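Local coordinates for protein RsfP (Uncultured bacterium, PDB 4GLJ) that probably cleaves methylthioadenosine with phosphate, as a methylthioadenosine phosphorylase, and binds the dye rhodamine B, at residues I38-G43 against N81-K86; A135-A140 against A207-I212; S211-T216 against I268-L273. All coordinates share one frame; numbering follows the deposited sequence.

How the contacts relate
Contacts 2 and 3 are neighbours, with centres about 7 Å apart. They share Ser211 and Ile212, where helix 200-209 ends and strand 213-221 is about to begin. Arg208 joins them, since its CD lies 3.4 Å from Ala272 CB. Contact 1 sits about 17 Å from each of the others, centre to centre. Helix 78-87 bridges the gap: Lys86 NZ probably donates to Ala210 O (2.9 Å), and Lys86 CD packs on Ile212 CD1. Contact 2 is close to bound dye: the Ser138 side chain lies about 4 Å from a bound rhodamine B, nearest atoms. Contact 3 lies further from the dye.

Contact 1 (I38-G43 against N81-K86); sequences IETPYG and NIYALK
Tyr83 and Ala84 of helix 78-87 meet the loop segment Ile38-Gly43, which follows strand 33-36. Three loop residues gather round the Tyr83 ring. Pro41 lies over one face, and its side chain crosses that of Tyr83 at about a right angle. This is a CH-pi contact: Pro41 CD is 3.7 Å from the centroid of the Tyr83 ring and 23° off its normal. The proline is offset toward the rim, and its CD comes within 3.4 Å of Tyr83 CE2. Tyr42 turns the edge of its ring toward the face of Tyr83 in an offset edge-to-face pair. The planes stand at 61°, with Tyr42 CE1 3.7 Å from Tyr83 CD1. Thr40 comes in obliquely, its CB 3.7 Å from Tyr83 CD2. Beyond these contacts the Tyr83 hydroxyl bonds to the backbone N of Ala294, which ties the far end of the ring to the C-terminal region. A leucine in place of Tyr83 would probably leave Pro41 and the Tyr42 edge without an aromatic face and Ala294 N without its hydroxyl mate.

Ala84 takes up two methyl groups. Its CB touches Ile38 CG2 at 3.8 Å and Thr40 CG2 at 3.9 Å. The hydroxyl of Thr40 serves its own loop. OG1 accepts from Tyr42 N at 2.8 Å, forming an ST turn, and donates to a lone pair of Gly43 O. OG1 sits between the backbone N and the carbonyl carbon (chi1 84°), where it reaches both partners, while CG2 faces the helix. These two bonds fix the rotation of Thr40 within the type I turn from Thr40 to Gly43. No hydrogen bond crosses between the two segments. The Thr40 hydroxyl and the turn amides are satisfied within the loop, and the face toward the helix is apolar and aromatic.

Contact 2 (A135-A140 against A207-I212); sequences AHVSMA and AREASI
Val137 and Met139 make the apolar part of this contact, against the stems of Arg208 and Glu209. Val137 CG2 rests on Glu209 CG at 3.8 Å and on Arg208 CG at 3.9 Å. Met139 runs alongside Arg208 in the opposite direction, with SD 3.6 Å from Arg208 CB.

The direct polar link is weak: Arg208 NH1 donates to Ser138 O at 3.2 Å with an angle of 124° at the hydrogen. Bends at chi2 and chi3 curl the arginine back to this carbonyl. Its NH2 bonds to Asp141 O, further along the same loop.

Water joins the segments twice. One water donates to Ala135 O and to Glu209 OE2 (2.8 Å) and accepts from Val137 N. A second, in the guanidinium plane, joins Ser138 OG and, weakly, Arg208 NH1. Glu209 is gripped further by Thr127, Phe128 N and Gln178 of the second subunit.

Helix 200-209 ends here in a Schellman motif, with Ser211 as C-prime residue. His136 touches rhodamine B and bonds to Pro177 O of the second subunit. This is consistent with the trimeric assembly of this phosphorylase family, whose ligand pockets lie near subunit interfaces.

Contact 3 (S211-T216 against I268-L273); sequences SIAYAT and IAHTAL
Ser211 and Ala269 make the tightest approach, backbone to backbone. Ser211 CA lies 3.0 Å from Ala269 O in a CA-H...O contact, with 132° at the hydrogen. The same carbonyl accepts from Ala272 N within its own segment. The CB of Ala269 packs on the strand entry, 3.6 Å from Ile212 O and 3.7 Å from Ala213 CA.

His270 adds a second set of contacts. Its ring receives Ser211 O at the edge, in plane, with CD2 3.5 Å from that oxygen. Ala213 CB approaches the same ring obliquely, 3.9 Å from His270 NE2. The bond from CA to CB of His270 points away from segment 211-216, yet the ring comes back to it, with CG beside the backbone N (chi1 -67°).

The hydroxyl of Ser211 works through water. One water donates to Ser211 OG at 2.6 Å and accepts from Leu273 N at 3.0 Å. This bridges the helix end to the backbone of the facing loop.

Further out, His270 is positioned by Arg91 O, which bonds to NE2, and by Tyr92, whose ring meets it edge-to-face. The backbone of Ala213 bonds to Arg91 and Ile93. The histidine and the strand thus both bond to the chain where it enters strand 92-101. The Arg208 side chain touches Ala269 and Ala272.

The arrangement is a helix-to-strand connection in the alpha/beta fold of the phosphorylase superfamily. Helix 200-209 gives way to strand 213-221, which runs parallel to strand 92-101 in the central mixed sheet. The 3-10 segment 268-270 lies against the junction.

Contact 1 (I38-G43 against N81-K86)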
loop_
_atom_site.group_PDB
_atom_site.type_symbol
_atom_site.label_atom_id
_atom_site.label_comp_id
_atom_site.label_asym_id
_atom_site.label_seq_id
_atom_site.Cartn_x
_atom_site.Cartn_y
_atom_site.Cartn_z
ATOM N N ILE A 38 4.226 -30.591 5.643
ATOM C CA ILE A 38 3.833 -30.079 6.949
ATOM C C ILE A 38 2.473 -29.391 6.745
ATOM O O ILE A 38 2.348 -28.573 5.838
ATOM C CB ILE A 38 4.908 -29.120 7.479
ATOM C CG1 ILE A 38 6.200 -29.901 7.738
ATOM C CG2 ILE A 38 4.405 -28.408 8.733
ATOM C CD1 ILE A 38 7.421 -29.070 8.034
ATOM N N GLU A 39 1.462 -29.737 7.543
ATOM C CA GLU A 39 0.202 -29.006 7.535
ATOM C C GLU A 39 0.351 -27.820 8.484
ATOM O O GLU A 39 1.094 -27.907 9.484
ATOM C CB GLU A 39 -0.941 -29.887 7.987
ATOM C CG GLU A 39 -1.084 -31.227 7.235
ATOM C CD GLU A 39 -1.838 -31.109 5.902
ATOM O OE1 GLU A 39 -1.595 -30.125 5.143
ATOM O OE2 GLU A 39 -2.682 -32.011 5.613
ATOM N N THR A 40 -0.197 -26.657 8.126
ATOM C CA THR A 40 -0.173 -25.569 9.080
ATOM C C THR A 40 -1.580 -24.970 9.174
ATOM O O THR A 40 -2.448 -25.221 8.297
ATOM C CB THR A 40 0.834 -24.441 8.764
ATOM O OG1 THR A 40 0.230 -23.521 7.847
ATOM C CG2 THR A 40 2.249 -24.942 8.254
ATOM N N PRO A 41 -1.817 -24.169 10.235
ATOM C CA PRO A 41 -3.091 -23.456 10.301
ATOM C C PRO A 41 -3.264 -22.424 9.167
ATOM O O PRO A 41 -4.382 -21.913 8.998
ATOM C CB PRO A 41 -3.041 -22.770 11.681
ATOM C CG PRO A 41 -2.075 -23.604 12.483
ATOM C CD PRO A 41 -1.023 -23.980 11.470
ATOM N N TYR A 42 -2.226 -22.180 8.374
ATOM C CA TYR A 42 -2.256 -21.198 7.266
ATOM C C TYR A 42 -2.226 -21.895 5.916
ATOM O O TYR A 42 -1.947 -21.273 4.917
ATOM C CB TYR A 42 -1.065 -20.203 7.380
ATOM C CG TYR A 42 -1.144 -19.586 8.729
ATOM C CD1 TYR A 42 -0.346 -20.045 9.758
ATOM C CD2 TYR A 42 -2.066 -18.585 9.005
ATOM C CE1 TYR A 42 -0.475 -19.537 11.035
ATOM C CE2 TYR A 42 -2.184 -18.074 10.291
ATOM C CZ TYR A 42 -1.352 -18.592 11.297
ATOM O OH TYR A 42 -1.404 -18.114 12.577
ATOM N N GLY A 43 -2.502 -23.181 5.913
ATOM C CA GLY A 43 -2.508 -23.967 4.706
ATOM C C GLY A 43 -1.121 -24.498 4.433
ATOM O O GLY A 43 -0.285 -24.576 5.352
ATOM N N ASN A 81 4.815 -20.989 5.337
ATOM C CA ASN A 81 6.236 -21.335 5.218
ATOM C C ASN A 81 6.983 -21.109 6.546
ATOM O O ASN A 81 7.735 -21.970 6.992
ATOM C CB ASN A 81 6.896 -20.454 4.149
ATOM C CG ASN A 81 6.459 -20.825 2.720
ATOM O OD1 ASN A 81 5.864 -21.912 2.525
ATOM N ND2 ASN A 81 6.799 -19.979 1.723
ATOM N N ILE A 82 6.712 -19.972 7.184
ATOM C CA ILE A 82 7.452 -19.609 8.409
ATOM C C ILE A 82 6.878 -20.472 9.486
ATOM O O ILE A 82 7.632 -20.985 10.293
ATOM C CB ILE A 82 7.271 -18.057 8.693
ATOM C CG1 ILE A 82 8.078 -17.217 7.682
ATOM C CG2 ILE A 82 7.733 -17.722 10.113
ATOM C CD1 ILE A 82 9.564 -17.546 7.553
ATOM N N TYR A 83 5.545 -20.700 9.508
ATOM C CA TYR A 83 4.972 -21.520 10.561
ATOM C C TYR A 83 5.558 -22.960 10.476
ATOM O O TYR A 83 5.946 -23.601 11.488
ATOM C CB TYR A 83 3.451 -21.611 10.452
ATOM C CG TYR A 83 2.775 -22.183 11.712
ATOM C CD1 TYR A 83 2.313 -21.337 12.728
ATOM C CD2 TYR A 83 2.611 -23.573 11.905
ATOM C CE1 TYR A 83 1.694 -21.856 13.885
ATOM C CE2 TYR A 83 2.001 -24.100 13.057
ATOM C CZ TYR A 83 1.552 -23.220 14.040
ATOM O OH TYR A 83 0.983 -23.706 15.202
ATOM N N ALA A 84 5.597 -23.499 9.266
ATOM C CA ALA A 84 6.151 -24.859 9.061
ATOM C C ALA A 84 7.618 -24.976 9.570
ATOM O O ALA A 84 7.975 -25.956 10.204
ATOM C CB ALA A 84 6.040 -25.215 7.583
ATOM N N LEU A 85 8.431 -23.951 9.343
ATOM C CA LEU A 85 9.852 -24.010 9.706
ATOM C C LEU A 85 9.912 -23.907 11.229
ATOM O O LEU A 85 10.681 -24.618 11.863
ATOM C CB LEU A 85 10.647 -22.881 9.048
ATOM C CG LEU A 85 10.796 -22.995 7.524
ATOM C CD1 LEU A 85 11.543 -21.796 6.954
ATOM C CD2 LEU A 85 11.525 -24.303 7.124
ATOM N N LYS A 86 9.092 -23.022 11.813
ATOM C CA LYS A 86 8.910 -23.063 13.272
ATOM C C LYS A 86 8.584 -24.436 13.859
ATOM O O LYS A 86 9.191 -24.824 14.863
ATOM C CB LYS A 86 7.855 -22.026 13.742
ATOM C CG LYS A 86 7.867 -21.908 15.257
ATOM C CD LYS A 86 9.206 -21.244 15.694
ATOM C CE LYS A 86 9.133 -21.061 17.230
ATOM N NZ LYS A 86 10.310 -20.282 17.760
#

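Contact 2 (A135-A140 against A207-I212)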
loop_
_atom_site.group_PDB
_atom_site.type_symbol
_atom_site.label_atom_id
_atom_site.label_comp_id
_atom_site.label_asym_id
_atom_site.label_seq_id
_atom_site.Cartn_x
_atom_site.Cartn_y
_atom_site.Cartn_z
ATOM N N ALA A 135 -0.051 -8.446 19.207
ATOM C CA ALA A 135 1.393 -8.411 19.508
ATOM C C ALA A 135 2.011 -7.393 18.579
ATOM O O ALA A 135 1.625 -7.260 17.381
ATOM C CB ALA A 135 2.052 -9.782 19.247
ATOM N N HIS A 136 3.026 -6.702 19.082
ATOM C CA HIS A 136 3.712 -5.677 18.264
ATOM C C HIS A 136 5.222 -5.889 18.322
ATOM O O HIS A 136 5.876 -5.292 19.138
ATOM C CB HIS A 136 3.347 -4.308 18.820
ATOM C CG HIS A 136 1.905 -3.933 18.602
ATOM N ND1 HIS A 136 1.423 -3.521 17.374
ATOM C CD2 HIS A 136 0.817 -3.972 19.460
ATOM C CE1 HIS A 136 0.103 -3.298 17.487
ATOM N NE2 HIS A 136 -0.264 -3.532 18.767
ATOM N N VAL A 137 5.800 -6.758 17.515
ATOM C CA VAL A 137 7.284 -6.981 17.602
ATOM C C VAL A 137 8.019 -5.765 17.012
ATOM O O VAL A 137 7.500 -5.059 16.149
ATOM C CB VAL A 137 7.721 -8.286 16.915
ATOM C CG1 VAL A 137 7.046 -9.468 17.591
ATOM C CG2 VAL A 137 7.379 -8.287 15.415
ATOM N N SER A 138 9.189 -5.463 17.502
ATOM C CA SER A 138 10.017 -4.422 16.893
ATOM C C SER A 138 10.748 -4.975 15.663
ATOM O O SER A 138 11.317 -6.039 15.707
ATOM C CB SER A 138 11.032 -3.968 17.920
ATOM O OG SER A 138 12.176 -3.473 17.271
ATOM N N MET A 139 10.717 -4.258 14.555
ATOM C CA MET A 139 11.471 -4.641 13.371
ATOM C C MET A 139 12.583 -3.620 13.164
ATOM O O MET A 139 13.102 -3.528 12.056
ATOM C CB MET A 139 10.555 -4.607 12.164
ATOM C CG MET A 139 9.506 -5.723 12.184
ATOM S SD MET A 139 10.220 -7.364 12.203
ATOM C CE MET A 139 11.150 -7.546 10.643
ATOM N N ALA A 140 12.994 -2.914 14.227
ATOM C CA ALA A 140 14.010 -1.828 14.119
ATOM C C ALA A 140 15.245 -2.354 13.367
ATOM O O ALA A 140 15.783 -1.689 12.418
ATOM C CB ALA A 140 14.425 -1.277 15.489
ATOM N N ALA A 207 9.056 -14.118 10.415
ATOM C CA ALA A 207 10.179 -14.829 11.066
ATOM C C ALA A 207 10.401 -14.169 12.431
ATOM O O ALA A 207 10.614 -14.870 13.453
ATOM C CB ALA A 207 11.455 -14.717 10.186
ATOM N N ARG A 208 10.349 -12.828 12.498
ATOM C CA ARG A 208 10.553 -12.147 13.780
ATOM C C ARG A 208 9.438 -12.516 14.777
ATOM O O ARG A 208 9.705 -12.809 15.955
ATOM C CB ARG A 208 10.607 -10.631 13.575
ATOM C CG ARG A 208 10.955 -9.810 14.811
ATOM C CD ARG A 208 12.280 -10.156 15.539
ATOM N NE ARG A 208 13.406 -10.145 14.585
ATOM C CZ ARG A 208 14.129 -9.054 14.314
ATOM N NH1 ARG A 208 13.868 -7.896 14.968
ATOM N NH2 ARG A 208 15.183 -9.119 13.496
ATOM N N GLU A 209 8.183 -12.512 14.309
ATOM C CA GLU A 209 7.062 -12.893 15.186
ATOM C C GLU A 209 7.167 -14.329 15.649
ATOM O O GLU A 209 6.610 -14.685 16.720
ATOM C CB GLU A 209 5.715 -12.745 14.470
ATOM C CG GLU A 209 5.357 -11.271 14.240
ATOM C CD GLU A 209 3.982 -11.098 13.637
ATOM O OE1 GLU A 209 3.431 -12.124 13.122
ATOM O OE2 GLU A 209 3.462 -9.927 13.658
ATOM N N ALA A 210 7.792 -15.159 14.812
ATOM C CA ALA A 210 7.991 -16.556 15.150
ATOM C C ALA A 210 9.245 -16.781 15.975
ATOM O O ALA A 210 9.651 -17.933 16.179
ATOM C CB ALA A 210 8.057 -17.405 13.905
ATOM N N SER A 211 9.860 -15.694 16.443
ATOM C CA SER A 211 11.114 -15.741 17.238
ATOM C C SER A 211 12.260 -16.506 16.520
ATOM O O SER A 211 13.032 -17.215 17.159
ATOM C CB SER A 211 10.811 -16.357 18.626
ATOM O OG SER A 211 9.865 -15.545 19.337
ATOM N N ILE A 212 12.385 -16.347 15.205
ATOM C CA ILE A 212 13.442 -17.008 14.432
ATOM C C ILE A 212 14.384 -15.958 13.863
ATOM O O ILE A 212 13.924 -14.983 13.270
ATOM C CB ILE A 212 12.864 -17.805 13.254
ATOM C CG1 ILE A 212 11.880 -18.871 13.711
ATOM C CG2 ILE A 212 13.984 -18.406 12.384
ATOM C CD1 ILE A 212 11.054 -19.550 12.585
HETATM O O HOH W 1 3.707 -8.000 15.642
HETATM O O HOH W 2 14.538 -5.066 15.868
#

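Contact 3 (S211-T216 against I268-L273)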
loop_
_atom_site.group_PDB
_atom_site.type_symbol
_atom_site.label_atom_id
_atom_site.label_comp_id
_atom_site.label_asym_id
_atom_site.label_seq_id
_atom_site.Cartn_x
_atom_site.Cartn_y
_atom_site.Cartn_z
ATOM N N SER A 211 9.860 -15.694 16.443
ATOM C CA SER A 211 11.114 -15.741 17.238
ATOM C C SER A 211 12.260 -16.506 16.520
ATOM O O SER A 211 13.032 -17.215 17.159
ATOM C CB SER A 211 10.811 -16.357 18.626
ATOM O OG SER A 211 9.865 -15.545 19.337
ATOM N N ILE A 212 12.385 -16.347 15.205
ATOM C CA ILE A 212 13.442 -17.008 14.432
ATOM C C ILE A 212 14.384 -15.958 13.863
ATOM O O ILE A 212 13.924 -14.983 13.270
ATOM C CB ILE A 212 12.864 -17.805 13.254
ATOM C CG1 ILE A 212 11.880 -18.871 13.711
ATOM C CG2 ILE A 212 13.984 -18.406 12.384
ATOM C CD1 ILE A 212 11.054 -19.550 12.585
ATOM N N ALA A 213 15.683 -16.150 14.020
ATOM C CA ALA A 213 16.659 -15.218 13.542
ATOM C C ALA A 213 16.692 -15.351 12.049
ATOM O O ALA A 213 16.666 -16.440 11.513
ATOM C CB ALA A 213 18.049 -15.515 14.171
ATOM N N TYR A 214 16.711 -14.224 11.355
ATOM C CA TYR A 214 16.451 -14.238 9.932
ATOM C C TYR A 214 17.346 -13.194 9.330
ATOM O O TYR A 214 17.391 -12.034 9.788
ATOM C CB TYR A 214 14.988 -13.890 9.628
ATOM C CG TYR A 214 14.603 -13.739 8.137
ATOM C CD1 TYR A 214 14.891 -12.525 7.448
ATOM C CD2 TYR A 214 13.906 -14.733 7.490
ATOM C CE1 TYR A 214 14.564 -12.355 6.112
ATOM C CE2 TYR A 214 13.556 -14.610 6.140
ATOM C CZ TYR A 214 13.877 -13.403 5.463
ATOM O OH TYR A 214 13.455 -13.245 4.139
ATOM N N ALA A 215 18.094 -13.605 8.297
ATOM C CA ALA A 215 18.886 -12.642 7.510
ATOM C C ALA A 215 18.890 -13.031 6.032
ATOM O O ALA A 215 18.489 -14.145 5.656
ATOM C CB ALA A 215 20.311 -12.432 8.059
ATOM N N THR A 216 19.372 -12.125 5.182
ATOM C CA THR A 216 19.172 -12.310 3.720
ATOM C C THR A 216 20.548 -12.325 3.038
ATOM O O THR A 216 21.389 -11.500 3.338
ATOM C CB THR A 216 18.323 -11.149 3.154
ATOM O OG1 THR A 216 16.972 -11.281 3.701
ATOM C CG2 THR A 216 18.214 -11.253 1.609
ATOM N N ILE A 268 18.631 -11.551 19.206
ATOM C CA ILE A 268 17.521 -10.847 19.795
ATOM C C ILE A 268 16.174 -11.387 19.267
ATOM O O ILE A 268 15.190 -11.324 19.989
ATOM C CB ILE A 268 17.661 -9.297 19.766
ATOM C CG1 ILE A 268 17.792 -8.685 18.343
ATOM C CG2 ILE A 268 18.895 -8.844 20.578
ATOM C CD1 ILE A 268 17.468 -9.487 17.082
ATOM N N ALA A 269 16.150 -12.009 18.070
ATOM C CA ALA A 269 14.879 -12.558 17.525
ATOM C C ALA A 269 14.311 -13.651 18.436
ATOM O O ALA A 269 13.084 -13.873 18.471
ATOM C CB ALA A 269 15.033 -13.078 16.093
ATOM N N HIS A 270 15.190 -14.312 19.153
ATOM C CA HIS A 270 14.847 -15.461 19.935
ATOM C C HIS A 270 13.898 -15.186 21.057
ATOM O O HIS A 270 13.199 -16.073 21.497
ATOM C CB HIS A 270 16.090 -16.215 20.362
ATOM C CG HIS A 270 16.828 -16.855 19.220
ATOM N ND1 HIS A 270 18.116 -17.092 19.254
ATOM C CD2 HIS A 270 16.391 -17.291 17.989
ATOM C CE1 HIS A 270 18.491 -17.649 18.118
ATOM N NE2 HIS A 270 17.434 -17.771 17.350
ATOM N N THR A 271 13.862 -13.960 21.535
ATOM C CA THR A 271 12.944 -13.556 22.550
ATOM C C THR A 271 12.017 -12.436 22.061
ATOM O O THR A 271 11.442 -11.737 22.900
ATOM C CB THR A 271 13.733 -13.075 23.796
ATOM O OG1 THR A 271 14.774 -12.187 23.375
ATOM C CG2 THR A 271 14.438 -14.275 24.552
ATOM N N ALA A 272 11.852 -12.272 20.723
ATOM C CA ALA A 272 11.096 -11.123 20.202
ATOM C C ALA A 272 9.624 -11.094 20.625
ATOM O O ALA A 272 9.081 -10.031 20.789
ATOM C CB ALA A 272 11.166 -11.050 18.672
ATOM N N LEU A 273 8.999 -12.253 20.801
ATOM C CA LEU A 273 7.608 -12.278 21.151
ATOM C C LEU A 273 7.291 -11.937 22.580
ATOM O O LEU A 273 6.279 -11.299 22.843
ATOM C CB LEU A 273 6.910 -13.527 20.614
ATOM C CG LEU A 273 5.402 -13.381 20.564
ATOM C CD1 LEU A 273 5.050 -12.204 19.632
ATOM C CD2 LEU A 273 4.802 -14.684 20.036
HETATM O O HOH W 3 9.872 -14.924 21.889
#